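Long-range contacts in nicotinate-nucleotide pyrophosphorylase (Pyrococcus furiosus, PDB 2I14), which probably catalyses the ATP-coupled formation of nicotinate ribonucleotide from nicotinate and phosphoribosyl pyrophosphate, a step of NAD biosynthesis: residues K22-Y27 / Y107-L112; A46-T51 / F306-V311; V65-K70 / L112-Q117; I75-Y80 / L95-D100. All blocks are in the same frame, centred on the assembly; numbering follows the deposited sequence.

Contact 1 (K22-Y27 / Y107-L112); sequences KTTDVY and YETALL. With PCP (1-alpha-pyrophosphoryl-2-alpha,3-alpha-dihydroxy-4-beta-cyclopentane-methanol-5-phosphate), chain L.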
loop_
_atom_site.group_PDB
_atom_site.type_symbol
_atom_site.label_atom_id
_atom_site.label_comp_id
_atom_site.label_asym_id
_atom_site.label_seq_id
_atom_site.Cartn_x
_atom_site.Cartn_y
_atom_site.Cartn_z
ATOM N N LYS A 22 39.592 19.425 21.181
ATOM C CA LYS A 22 39.902 18.048 21.565
ATOM C C LYS A 22 38.800 17.050 21.198
ATOM O O LYS A 22 39.016 15.834 21.243
ATOM C CB LYS A 22 40.143 17.968 23.077
ATOM C CG LYS A 22 41.589 17.707 23.488
ATOM C CD LYS A 22 42.510 18.877 23.144
ATOM C CE LYS A 22 43.923 18.633 23.658
ATOM N NZ LYS A 22 44.817 19.792 23.388
ATOM N N THR A 23 37.625 17.565 20.838
ATOM C CA THR A 23 36.486 16.721 20.490
ATOM C C THR A 23 36.269 16.550 18.996
ATOM O O THR A 23 35.172 16.195 18.573
ATOM C CB THR A 23 35.174 17.290 21.076
ATOM O OG1 THR A 23 35.046 18.668 20.696
ATOM C CG2 THR A 23 35.157 17.169 22.589
ATOM N N THR A 24 37.288 16.792 18.188
ATOM C CA THR A 24 37.084 16.650 16.756
ATOM C C THR A 24 37.454 15.281 16.228
ATOM O O THR A 24 37.930 14.416 16.969
ATOM C CB THR A 24 37.864 17.715 15.950
ATOM O OG1 THR A 24 39.247 17.364 15.884
ATOM C CG2 THR A 24 37.738 19.061 16.615
ATOM N N ASP A 25 37.204 15.095 14.935
ATOM C CA ASP A 25 37.514 13.847 14.240
ATOM C C ASP A 25 39.008 13.927 13.889
ATOM O O ASP A 25 39.446 14.897 13.257
ATOM C CB ASP A 25 36.674 13.728 12.952
ATOM C CG ASP A 25 35.172 13.949 13.182
ATOM O OD1 ASP A 25 34.589 13.317 14.088
ATOM O OD2 ASP A 25 34.565 14.748 12.440
ATOM N N VAL A 26 39.784 12.922 14.294
ATOM C CA VAL A 26 41.223 12.931 14.031
ATOM C C VAL A 26 41.614 13.376 12.645
ATOM O O VAL A 26 42.511 14.200 12.501
ATOM C CB VAL A 26 41.887 11.560 14.236
ATOM C CG1 VAL A 26 41.905 11.214 15.706
ATOM C CG2 VAL A 26 41.166 10.496 13.405
ATOM N N TYR A 27 40.948 12.845 11.625
ATOM C CA TYR A 27 41.319 13.209 10.270
ATOM C C TYR A 27 41.316 14.718 9.984
ATOM O O TYR A 27 41.716 15.162 8.900
ATOM C CB TYR A 27 40.466 12.447 9.251
ATOM C CG TYR A 27 39.095 13.003 8.988
ATOM C CD1 TYR A 27 38.546 12.939 7.705
ATOM C CD2 TYR A 27 38.326 13.561 10.009
ATOM C CE1 TYR A 27 37.263 13.416 7.440
ATOM C CE2 TYR A 27 37.035 14.042 9.754
ATOM C CZ TYR A 27 36.517 13.961 8.465
ATOM O OH TYR A 27 35.248 14.392 8.194
ATOM N N TYR A 107 37.463 22.755 13.905
ATOM C CA TYR A 107 36.284 23.100 14.695
ATOM C C TYR A 107 34.963 22.695 14.062
ATOM O O TYR A 107 33.898 23.134 14.498
ATOM C CB TYR A 107 36.269 24.600 15.013
ATOM C CG TYR A 107 37.282 24.976 16.063
ATOM C CD1 TYR A 107 38.535 25.476 15.709
ATOM C CD2 TYR A 107 37.014 24.764 17.415
ATOM C CE1 TYR A 107 39.500 25.751 16.677
ATOM C CE2 TYR A 107 37.970 25.032 18.396
ATOM C CZ TYR A 107 39.213 25.524 18.020
ATOM O OH TYR A 107 40.169 25.778 18.986
ATOM N N GLU A 108 35.026 21.853 13.040
ATOM C CA GLU A 108 33.812 21.404 12.387
ATOM C C GLU A 108 33.016 20.528 13.333
ATOM O O GLU A 108 31.866 20.815 13.656
ATOM C CB GLU A 108 34.140 20.608 11.132
ATOM C CG GLU A 108 34.774 21.437 10.050
ATOM C CD GLU A 108 34.636 20.802 8.674
ATOM O OE1 GLU A 108 33.555 20.222 8.410
ATOM O OE2 GLU A 108 35.593 20.898 7.857
ATOM N N THR A 109 33.645 19.457 13.787
ATOM C CA THR A 109 32.995 18.515 14.679
ATOM C C THR A 109 32.203 19.183 15.810
ATOM O O THR A 109 31.153 18.683 16.255
ATOM C CB THR A 109 34.035 17.584 15.274
ATOM O OG1 THR A 109 34.886 17.115 14.223
ATOM C CG2 THR A 109 33.363 16.400 15.961
ATOM N N ALA A 110 32.699 20.320 16.267
ATOM C CA ALA A 110 32.039 21.015 17.347
ATOM C C ALA A 110 30.965 21.967 16.855
ATOM O O ALA A 110 29.825 21.890 17.291
ATOM C CB ALA A 110 33.070 21.767 18.181
ATOM N N LEU A 111 31.324 22.867 15.945
ATOM C CA LEU A 111 30.352 23.838 15.450
ATOM C C LEU A 111 29.127 23.194 14.801
ATOM O O LEU A 111 27.992 23.545 15.150
ATOM C CB LEU A 111 31.025 24.843 14.501
ATOM C CG LEU A 111 31.464 24.470 13.091
ATOM C CD1 LEU A 111 30.274 24.594 12.160
ATOM C CD2 LEU A 111 32.568 25.418 12.645
ATOM N N LEU A 112 29.335 22.253 13.881
ATOM C CA LEU A 112 28.209 21.594 13.231
ATOM C C LEU A 112 27.299 20.932 14.265
ATOM O O LEU A 112 26.086 21.025 14.181
ATOM C CB LEU A 112 28.692 20.547 12.223
ATOM C CG LEU A 112 29.314 21.068 10.929
ATOM C CD1 LEU A 112 29.670 19.894 10.025
ATOM C CD2 LEU A 112 28.340 22.009 10.234
HETATM C C1 PCP L . 30.336 12.479 6.379
HETATM C C2 PCP L . 30.614 12.546 7.899
HETATM C C3 PCP L . 31.168 11.142 8.256
HETATM C C4 PCP L . 30.405 10.171 7.325
HETATM C C5 PCP L . 30.212 11.015 6.105
HETATM C CP PCP L . 29.070 9.598 7.905
HETATM O O1 PCP L . 31.545 12.931 5.570
HETATM O O2 PCP L . 31.568 13.568 8.208
HETATM O O3 PCP L . 32.576 11.007 8.001
HETATM O OP PCP L . 28.047 10.594 8.239
HETATM P P PCP L . 26.457 10.352 7.994
HETATM O O1P PCP L . 25.761 10.823 9.214
HETATM O O2P PCP L . 26.272 8.886 7.775
HETATM O O3P PCP L . 26.104 11.170 6.800
HETATM P PA PCP L . 31.596 13.021 3.986
HETATM O O1A PCP L . 30.412 13.869 3.563
HETATM O O2A PCP L . 31.477 11.605 3.474
HETATM O O3A PCP L . 32.983 13.694 3.718
HETATM P PB PCP L . 33.870 14.781 4.380
HETATM O O1B PCP L . 35.027 15.163 3.522
HETATM O O2B PCP L . 34.430 14.318 5.638
HETATM O O3B PCP L . 33.104 16.026 4.670
#

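Contact 2 (A46-T51 / F306-V311); sequences ADVTTT and FALDIV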
loop_
_atom_site.group_PDB
_atom_site.type_symbol
_atom_site.label_atom_id
_atom_site.label_comp_id
_atom_site.label_asym_id
_atom_site.label_seq_id
_atom_site.Cartn_x
_atom_site.Cartn_y
_atom_site.Cartn_z
ATOM N N ALA A 46 34.202 29.040 3.885
ATOM C CA ALA A 46 33.425 27.824 4.047
ATOM C C ALA A 46 31.955 28.176 4.316
ATOM O O ALA A 46 31.637 29.191 4.940
ATOM C CB ALA A 46 34.004 26.969 5.185
ATOM N N ASP A 47 31.072 27.322 3.812
ATOM C CA ASP A 47 29.631 27.475 3.938
ATOM C C ASP A 47 29.057 26.384 4.831
ATOM O O ASP A 47 29.591 25.271 4.904
ATOM C CB ASP A 47 28.986 27.332 2.557
ATOM C CG ASP A 47 28.383 28.626 2.042
ATOM O OD1 ASP A 47 28.678 29.688 2.637
ATOM O OD2 ASP A 47 27.626 28.578 1.034
ATOM N N VAL A 48 27.963 26.706 5.511
ATOM C CA VAL A 48 27.280 25.731 6.343
ATOM C C VAL A 48 25.842 25.646 5.837
ATOM O O VAL A 48 25.106 26.639 5.856
ATOM C CB VAL A 48 27.292 26.128 7.812
ATOM C CG1 VAL A 48 26.414 25.187 8.592
ATOM C CG2 VAL A 48 28.700 26.046 8.350
ATOM N N THR A 49 25.461 24.468 5.350
ATOM C CA THR A 49 24.104 24.242 4.823
ATOM C C THR A 49 23.643 22.800 5.058
ATOM O O THR A 49 24.291 22.025 5.750
ATOM C CB THR A 49 24.052 24.451 3.298
ATOM O OG1 THR A 49 24.861 23.444 2.683
ATOM C CG2 THR A 49 24.597 25.819 2.899
ATOM N N THR A 50 22.501 22.462 4.484
ATOM C CA THR A 50 21.968 21.102 4.547
ATOM C C THR A 50 21.334 20.941 3.202
ATOM O O THR A 50 20.846 21.915 2.619
ATOM C CB THR A 50 20.820 20.871 5.572
ATOM O OG1 THR A 50 19.719 21.736 5.276
ATOM C CG2 THR A 50 21.279 21.133 6.953
ATOM N N THR A 51 21.332 19.712 2.712
ATOM C CA THR A 51 20.734 19.429 1.416
ATOM C C THR A 51 19.328 18.934 1.669
ATOM O O THR A 51 18.557 18.713 0.742
ATOM C CB THR A 51 21.524 18.349 0.661
ATOM O OG1 THR A 51 21.666 17.200 1.501
ATOM C CG2 THR A 51 22.902 18.869 0.269
ATOM N N PHE A 306 23.637 19.290 8.961
ATOM C CA PHE A 306 24.415 20.490 8.634
ATOM C C PHE A 306 25.848 20.125 8.236
ATOM O O PHE A 306 26.492 19.325 8.904
ATOM C CB PHE A 306 24.431 21.449 9.842
ATOM C CG PHE A 306 23.320 22.465 9.835
ATOM C CD1 PHE A 306 22.641 22.785 11.008
ATOM C CD2 PHE A 306 22.959 23.114 8.660
ATOM C CE1 PHE A 306 21.611 23.734 11.014
ATOM C CE2 PHE A 306 21.928 24.068 8.650
ATOM C CZ PHE A 306 21.253 24.375 9.834
ATOM N N ALA A 307 26.346 20.703 7.151
ATOM C CA ALA A 307 27.705 20.408 6.723
ATOM C C ALA A 307 28.503 21.668 6.406
ATOM O O ALA A 307 27.960 22.646 5.901
ATOM C CB ALA A 307 27.682 19.485 5.513
ATOM N N LEU A 308 29.796 21.634 6.710
ATOM C CA LEU A 308 30.692 22.759 6.448
ATOM C C LEU A 308 31.496 22.460 5.177
ATOM O O LEU A 308 32.311 21.533 5.148
ATOM C CB LEU A 308 31.644 22.952 7.639
ATOM C CG LEU A 308 32.678 24.085 7.597
ATOM C CD1 LEU A 308 33.811 23.786 6.614
ATOM C CD2 LEU A 308 31.966 25.370 7.214
ATOM N N ASP A 309 31.274 23.240 4.126
ATOM C CA ASP A 309 31.997 23.019 2.874
ATOM C C ASP A 309 32.597 24.283 2.268
ATOM O O ASP A 309 31.893 25.267 2.051
ATOM C CB ASP A 309 31.079 22.394 1.827
ATOM C CG ASP A 309 30.329 21.192 2.348
ATOM O OD1 ASP A 309 30.930 20.365 3.066
ATOM O OD2 ASP A 309 29.133 21.065 2.024
ATOM N N ILE A 310 33.898 24.244 1.978
ATOM C CA ILE A 310 34.571 25.389 1.360
ATOM C C ILE A 310 34.004 25.608 -0.043
ATOM O O ILE A 310 34.080 24.740 -0.906
ATOM C CB ILE A 310 36.099 25.175 1.309
ATOM C CG1 ILE A 310 36.413 23.706 1.062
ATOM C CG2 ILE A 310 36.723 25.594 2.626
ATOM C CD1 ILE A 310 37.855 23.352 1.342
ATOM N N VAL A 311 33.403 26.774 -0.238
ATOM C CA VAL A 311 32.786 27.140 -1.505
ATOM C C VAL A 311 33.619 28.166 -2.271
ATOM O O VAL A 311 33.276 28.550 -3.389
ATOM C CB VAL A 311 31.397 27.733 -1.274
ATOM C CG1 VAL A 311 30.557 26.778 -0.448
ATOM C CG2 VAL A 311 31.527 29.059 -0.568
#

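Contact 3 (V65-K70 / L112-Q117); sequences VEEVAK and LGMLSQ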
loop_
_atom_site.group_PDB
_atom_site.type_symbol
_atom_site.label_atom_id
_atom_site.label_comp_id
_atom_site.label_asym_id
_atom_site.label_seq_id
_atom_site.Cartn_x
_atom_site.Cartn_y
_atom_site.Cartn_z
ATOM N N VAL A 65 23.724 29.687 16.785
ATOM C CA VAL A 65 24.632 30.718 16.301
ATOM C C VAL A 65 25.461 31.285 17.470
ATOM O O VAL A 65 26.619 31.653 17.303
ATOM C CB VAL A 65 23.848 31.875 15.636
ATOM C CG1 VAL A 65 24.768 32.668 14.711
ATOM C CG2 VAL A 65 22.649 31.322 14.893
ATOM N N GLU A 66 24.859 31.349 18.652
ATOM C CA GLU A 66 25.545 31.866 19.832
ATOM C C GLU A 66 26.762 31.013 20.177
ATOM O O GLU A 66 27.899 31.439 19.987
ATOM C CB GLU A 66 24.590 31.892 21.024
ATOM C CG GLU A 66 24.904 32.956 22.071
ATOM C CD GLU A 66 23.796 33.086 23.112
ATOM O OE1 GLU A 66 23.942 32.500 24.215
ATOM O OE2 GLU A 66 22.775 33.765 22.815
ATOM N N GLU A 67 26.519 29.806 20.684
ATOM C CA GLU A 67 27.611 28.917 21.041
ATOM C C GLU A 67 28.701 28.864 19.976
ATOM O O GLU A 67 29.874 28.756 20.304
ATOM C CB GLU A 67 27.107 27.500 21.288
ATOM C CG GLU A 67 26.154 27.348 22.454
ATOM C CD GLU A 67 26.031 25.896 22.898
ATOM O OE1 GLU A 67 25.872 25.017 22.029
ATOM O OE2 GLU A 67 26.088 25.627 24.113
ATOM N N VAL A 68 28.334 28.936 18.705
ATOM C CA VAL A 68 29.356 28.878 17.668
ATOM C C VAL A 68 30.271 30.092 17.717
ATOM O O VAL A 68 31.478 29.985 17.485
ATOM C CB VAL A 68 28.731 28.741 16.259
ATOM C CG1 VAL A 68 29.745 29.123 15.182
ATOM C CG2 VAL A 68 28.283 27.294 16.045
ATOM N N ALA A 69 29.704 31.251 18.018
ATOM C CA ALA A 69 30.508 32.454 18.108
ATOM C C ALA A 69 31.436 32.303 19.322
ATOM O O ALA A 69 32.630 32.587 19.251
ATOM C CB ALA A 69 29.608 33.671 18.254
ATOM N N LYS A 70 30.883 31.827 20.429
ATOM C CA LYS A 70 31.664 31.634 21.644
ATOM C C LYS A 70 32.717 30.542 21.479
ATOM O O LYS A 70 33.516 30.314 22.381
ATOM C CB LYS A 70 30.746 31.273 22.824
ATOM C CG LYS A 70 29.791 32.390 23.273
ATOM C CD LYS A 70 30.227 33.057 24.586
ATOM C CE LYS A 70 31.559 33.820 24.452
ATOM N NZ LYS A 70 32.044 34.461 25.737
ATOM N N LEU A 112 29.335 22.253 13.881
ATOM C CA LEU A 112 28.209 21.594 13.231
ATOM C C LEU A 112 27.299 20.932 14.265
ATOM O O LEU A 112 26.086 21.025 14.181
ATOM C CB LEU A 112 28.692 20.547 12.223
ATOM C CG LEU A 112 29.314 21.068 10.929
ATOM C CD1 LEU A 112 29.670 19.894 10.025
ATOM C CD2 LEU A 112 28.340 22.009 10.234
ATOM N N GLY A 113 27.875 20.257 15.245
ATOM C CA GLY A 113 27.036 19.630 16.253
ATOM C C GLY A 113 26.214 20.663 17.018
ATOM O O GLY A 113 25.063 20.431 17.393
ATOM N N MET A 114 26.812 21.824 17.241
ATOM C CA MET A 114 26.137 22.889 17.953
ATOM C C MET A 114 24.936 23.409 17.171
ATOM O O MET A 114 23.874 23.670 17.748
ATOM C CB MET A 114 27.118 24.026 18.259
ATOM C CG MET A 114 28.237 23.609 19.228
ATOM S SD MET A 114 29.211 24.970 19.977
ATOM C CE MET A 114 30.244 25.448 18.657
ATOM N N LEU A 115 25.086 23.555 15.863
ATOM C CA LEU A 115 23.973 24.046 15.055
ATOM C C LEU A 115 22.951 22.929 14.810
ATOM O O LEU A 115 21.751 23.111 14.987
ATOM C CB LEU A 115 24.500 24.603 13.714
ATOM C CG LEU A 115 25.574 25.727 13.766
ATOM C CD1 LEU A 115 26.208 25.973 12.396
ATOM C CD2 LEU A 115 24.954 27.003 14.279
ATOM N N SER A 116 23.454 21.757 14.448
ATOM C CA SER A 116 22.636 20.597 14.119
ATOM C C SER A 116 21.569 20.103 15.086
ATOM O O SER A 116 20.388 20.037 14.736
ATOM C CB SER A 116 23.546 19.431 13.776
ATOM O OG SER A 116 24.376 19.794 12.702
ATOM N N GLN A 117 21.959 19.742 16.296
ATOM C CA GLN A 117 20.981 19.207 17.220
ATOM C C GLN A 117 20.016 20.271 17.760
ATOM O O GLN A 117 18.836 19.998 17.993
ATOM C CB GLN A 117 21.710 18.491 18.356
ATOM C CG GLN A 117 20.843 17.539 19.164
ATOM C CD GLN A 117 21.617 16.832 20.290
ATOM O OE1 GLN A 117 21.050 16.012 21.019
ATOM N NE2 GLN A 117 22.917 17.145 20.428
#

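Contact 4 (I75-Y80 / L95-D100); sequences IPVNVY and LQIEGD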
loop_
_atom_site.group_PDB
_atom_site.type_symbol
_atom_site.label_atom_id
_atom_site.label_comp_id
_atom_site.label_asym_id
_atom_site.label_seq_id
_atom_site.Cartn_x
_atom_site.Cartn_y
_atom_site.Cartn_z
ATOM N N ILE A 75 39.914 33.502 17.283
ATOM C CA ILE A 75 40.503 32.670 16.256
ATOM C C ILE A 75 40.545 33.454 14.940
ATOM O O ILE A 75 39.574 34.113 14.564
ATOM C CB ILE A 75 39.713 31.346 16.111
ATOM C CG1 ILE A 75 39.931 30.496 17.369
ATOM C CG2 ILE A 75 40.154 30.587 14.858
ATOM C CD1 ILE A 75 39.326 29.107 17.308
ATOM N N PRO A 76 41.687 33.395 14.235
ATOM C CA PRO A 76 42.028 34.038 12.958
ATOM C C PRO A 76 40.997 34.007 11.824
ATOM O O PRO A 76 41.375 33.849 10.656
ATOM C CB PRO A 76 43.309 33.319 12.552
ATOM C CG PRO A 76 43.931 33.000 13.855
ATOM C CD PRO A 76 42.780 32.509 14.674
ATOM N N VAL A 77 39.716 34.187 12.136
ATOM C CA VAL A 77 38.694 34.136 11.093
ATOM C C VAL A 77 37.497 35.067 11.262
ATOM O O VAL A 77 37.270 35.633 12.329
ATOM C CB VAL A 77 38.122 32.708 10.960
ATOM C CG1 VAL A 77 39.217 31.730 10.553
ATOM C CG2 VAL A 77 37.487 32.290 12.284
ATOM N N ASN A 78 36.734 35.211 10.181
ATOM C CA ASN A 78 35.518 36.015 10.190
ATOM C C ASN A 78 34.350 35.039 10.187
ATOM O O ASN A 78 34.431 33.965 9.588
ATOM C CB ASN A 78 35.423 36.905 8.955
ATOM C CG ASN A 78 36.477 37.977 8.940
ATOM O OD1 ASN A 78 36.894 38.464 9.993
ATOM N ND2 ASN A 78 36.910 38.367 7.746
ATOM N N VAL A 79 33.265 35.404 10.853
ATOM C CA VAL A 79 32.115 34.524 10.911
ATOM C C VAL A 79 30.820 35.287 10.661
ATOM O O VAL A 79 30.344 36.028 11.524
ATOM C CB VAL A 79 32.024 33.831 12.283
ATOM C CG1 VAL A 79 30.892 32.828 12.270
ATOM C CG2 VAL A 79 33.345 33.164 12.630
ATOM N N TYR A 80 30.254 35.121 9.471
ATOM C CA TYR A 80 28.997 35.788 9.139
ATOM C C TYR A 80 27.889 34.777 9.415
ATOM O O TYR A 80 28.107 33.565 9.326
ATOM C CB TYR A 80 28.978 36.209 7.668
ATOM C CG TYR A 80 30.305 36.735 7.168
ATOM C CD1 TYR A 80 31.403 35.882 7.036
ATOM C CD2 TYR A 80 30.461 38.073 6.803
ATOM C CE1 TYR A 80 32.625 36.342 6.549
ATOM C CE2 TYR A 80 31.679 38.547 6.310
ATOM C CZ TYR A 80 32.759 37.673 6.182
ATOM O OH TYR A 80 33.966 38.108 5.663
ATOM N N LEU A 95 25.450 30.028 7.958
ATOM C CA LEU A 95 26.655 30.566 8.600
ATOM C C LEU A 95 27.884 30.325 7.722
ATOM O O LEU A 95 28.048 29.239 7.159
ATOM C CB LEU A 95 26.845 29.918 9.976
ATOM C CG LEU A 95 28.136 30.233 10.738
ATOM C CD1 LEU A 95 27.961 29.905 12.218
ATOM C CD2 LEU A 95 29.293 29.441 10.139
ATOM N N GLN A 96 28.740 31.337 7.605
ATOM C CA GLN A 96 29.951 31.230 6.795
ATOM C C GLN A 96 31.186 31.499 7.643
ATOM O O GLN A 96 31.090 32.070 8.729
ATOM C CB GLN A 96 29.896 32.222 5.635
ATOM C CG GLN A 96 28.678 32.050 4.761
ATOM C CD GLN A 96 28.604 33.077 3.642
ATOM O OE1 GLN A 96 28.547 34.284 3.893
ATOM N NE2 GLN A 96 28.598 32.601 2.393
ATOM N N ILE A 97 32.342 31.061 7.165
ATOM C CA ILE A 97 33.577 31.301 7.883
ATOM C C ILE A 97 34.685 31.594 6.898
ATOM O O ILE A 97 34.825 30.913 5.877
ATOM C CB ILE A 97 34.006 30.108 8.722
ATOM C CG1 ILE A 97 32.941 29.783 9.759
ATOM C CG2 ILE A 97 35.310 30.438 9.431
ATOM C CD1 ILE A 97 33.333 28.647 10.682
ATOM N N GLU A 98 35.479 32.614 7.199
ATOM C CA GLU A 98 36.568 32.978 6.317
ATOM C C GLU A 98 37.909 32.939 7.035
ATOM O O GLU A 98 38.027 33.368 8.183
ATOM C CB GLU A 98 36.312 34.362 5.741
ATOM C CG GLU A 98 37.047 34.603 4.458
ATOM C CD GLU A 98 36.495 35.784 3.699
ATOM O OE1 GLU A 98 36.983 36.041 2.574
ATOM O OE2 GLU A 98 35.575 36.450 4.230
ATOM N N GLY A 99 38.915 32.399 6.356
ATOM C CA GLY A 99 40.232 32.318 6.950
ATOM C C GLY A 99 41.044 31.147 6.446
ATOM O O GLY A 99 40.669 30.472 5.484
ATOM N N ASP A 100 42.173 30.913 7.101
ATOM C CA ASP A 100 43.053 29.817 6.734
ATOM C C ASP A 100 42.401 28.554 7.271
ATOM O O ASP A 100 42.211 28.423 8.483
ATOM C CB ASP A 100 44.426 30.024 7.384
ATOM C CG ASP A 100 45.504 29.101 6.813
ATOM O OD1 ASP A 100 46.649 29.150 7.321
ATOM O OD2 ASP A 100 45.213 28.338 5.862
#

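Contact 1 (K22-Y27 / Y107-L112)
Thr109 meets Asp25 through its hydroxyl, and the two side chains cross at a slant. OG1 of Thr109 is gripped twice by this one residue. It accepts the Asp25 backbone N at 3.2 Å, with a bent N-H...O angle of 143°. It also gives a weak hydrogen bond to Asp25 OD2 at 3.0 Å. The Thr109 torsion sets this up: OG1 stands beside its own backbone N (chi1 -47°), while CG2 is turned beside the carbonyl carbon. CG2 points to the Thr23 carbonyl and lies 3.2 Å from Thr23 O. Thr24 fills the middle with backbone and CB, its CA being 3.4 Å from Thr109 OG1. Tyr107 is the N-cap of helix 108-131, and Thr109 lies in its first turn, where the loop meets it.

A valine in place of Thr109 would probably leave Asp25 N without its acceptor and take one weak bond from OD2. That carboxylate has stronger partners elsewhere: OD1 bonds Ser166 and OD2 makes a salt bridge to Arg143, both of the second subunit. Asp25 CG lies beside its backbone N (chi1 -51°), which lets OD2 reach both Thr109 and Arg143.

Two residues on, Tyr27 OH donates to PCP O2B at 2.7 Å, and the oxygen sits at the ring edge, in its plane. The same PCP is held by Gly276 N and Gly296 N of the second subunit. This is the shared active site of type II phosphoribosyltransferases, where the N-terminal part of one subunit borders the substrate pocket of its neighbour.

Contact 2 (A46-T51 / F306-V311)
Leu308 lays both methyls over Ala46, with CD2 3.3 Å and CD1 3.5 Å from Ala46 CB. Its CG is anti to the backbone N (chi1 -180°), which swings the fork across to the neighbouring strand. CD2 also meets Val48 CG2 at 3.5 Å, and these two side chains stand at about a right angle. The other Val48 methyl, CG1, lies 4.0 Å from Phe306 CD2, again with the side chains crossing at about a right angle. The Phe306 ring turns its edge to the carbonyl O of Thr49. Beyond the strands it meets Phe88 and Leu115. An alanine in place of Phe306 would probably open a gap beside Val48 and leave Phe88 and Leu115 without their shared partner.

On the opposite face Asp47 crosses Val311 at about a right angle, CB to CG1 at 3.4 Å. Asp47 OD1 is hydrogen-bonded to Gln96 NE2.

The strands run antiparallel at 144°. Asp47 with Asp309 and Thr49 with Ala307 are hydrogen-bonded pairs; Asp309 N to Asp47 O is 2.8 Å. These main-chain bonds tie strand 307-313, far along the chain, to strand 43-49 and fix their register. The apolar face of Ala46, Val48, Leu308 and Ile310 can then pack toward helix 108-131, while the carboxylates stay on the polar face.

Contact 3 (V65-K70 / L112-Q117)
Val68 sits against Met114 and Leu115 where helices 65-72 and 108-131 pack antiparallel. The axes of the two segments run at 172° and approach to 8.8 Å. No hydrogen bond crosses between them, so side-chain shape carries the contact.

The tight part centres on Val68 CG2. It lies between two tips of the other helix, Met114 CE and Leu115 CD2, each 3.8 Å away. Leu115 crosses Val68 at about a right angle, and its CD2 also reaches back to the Val65 N. Leu115 rests in addition on Val48 of the sheet, so this side of the pair is lined by apolar residues.

The Glu67 side is as close but more polar. Glu67 CB touches Met114 SD at 3.5 Å, and the rest of the chain runs out obliquely past the thioether. The carboxylate ends on the second subunit, where Glu67 OE2 bonds the Tyr11 backbone N. The loose side lies farther round the same helix. There Glu66 and Lys70 are partly exposed, make no contact across, and turn their ends away from helix 108-131.

Met114 joins Val68 to Glu67. Its chain is extended at chi2 (-166°) and bends at chi3 (-76°). This folds the methyl over the backbone of the facing helix: CE lies 3.7 Å from both Val68 CA and Glu67 O.

Contact 4 (I75-Y80 / L95-D100)
Tyr80 and Glu98 make the one side-chain hydrogen bond across these strands. Tyr80 OH donates to Glu98 OE2 at 2.7 Å and meets it nearly along the carboxylate C-O axis. OE2 also lies at the edge of the ring, near its plane, and ring and carboxylate are turned 43° apart. Glu98 is stretched out, with CG anti to the backbone N (chi1 -157°), and so spans the distance to the phenol. A salt bridge from Arg327 holds the same OE2, which therefore has two partners. Nearer the backbone, Tyr80 CD1 rests on Gln96 CB at 4.2 Å. The amide of Gln96 stands steeply to the ring and is bonded to Asp47. Asn78 packs beside Glu98 CB, and its OD1 accepts from Asn367 N.

The main chains bond as an antiparallel pair. Glu98 N to Asn78 O is 2.9 Å, as is Gln96 N to Tyr80 O; the return bond from Tyr80 N to Gln96 O is weak. Strand 95-98 lies between 43-49 and 77-81 in the large antiparallel sheet, to which the N-terminal part of the chain gives these three strands. Helices cover the face that carries Val77, Val79 and Ile97. At Gly99 the chain turns a corner, with phi 151°.

Apolar contacts lie on that helix-covered face. Val77 and Ile97 pack obliquely, though the placing of Val77 is uncertain. Val79 CG1 lies 4.1 Å from Leu95 CG and is more loosely placed against Ile97 CG1, at 4.4 Å. Leu72 of helix 65-72 lies over Val79 and Ile97, and Phe104 of helix 101-104 over Val77 and Ile97.

How the contacts relate
All four contacts are mainly buried, but they differ in depth and chemistry. Contact 3 has its centre nearest that of the chain, about 12 Å away, and relies on apolar side chains. Contact 4 is farthest, about 25 Å, and has partly exposed polar residues. Contacts 1 and 3 use helix 108-131 and share Leu112. Contacts 2 and 4 belong to one sheet, joined by a probable hydrogen bond from Ala46 N to Ile97 O at 2.8 Å. The helix lies on that sheet: Leu112 packs on Phe306, and Leu111 on Ile97. Backbone bonds dominate in the sheet. Contacts 1 and 3 both border the second subunit; contact 1 rests on a hydroxyl that meets a carboxylate and a backbone N.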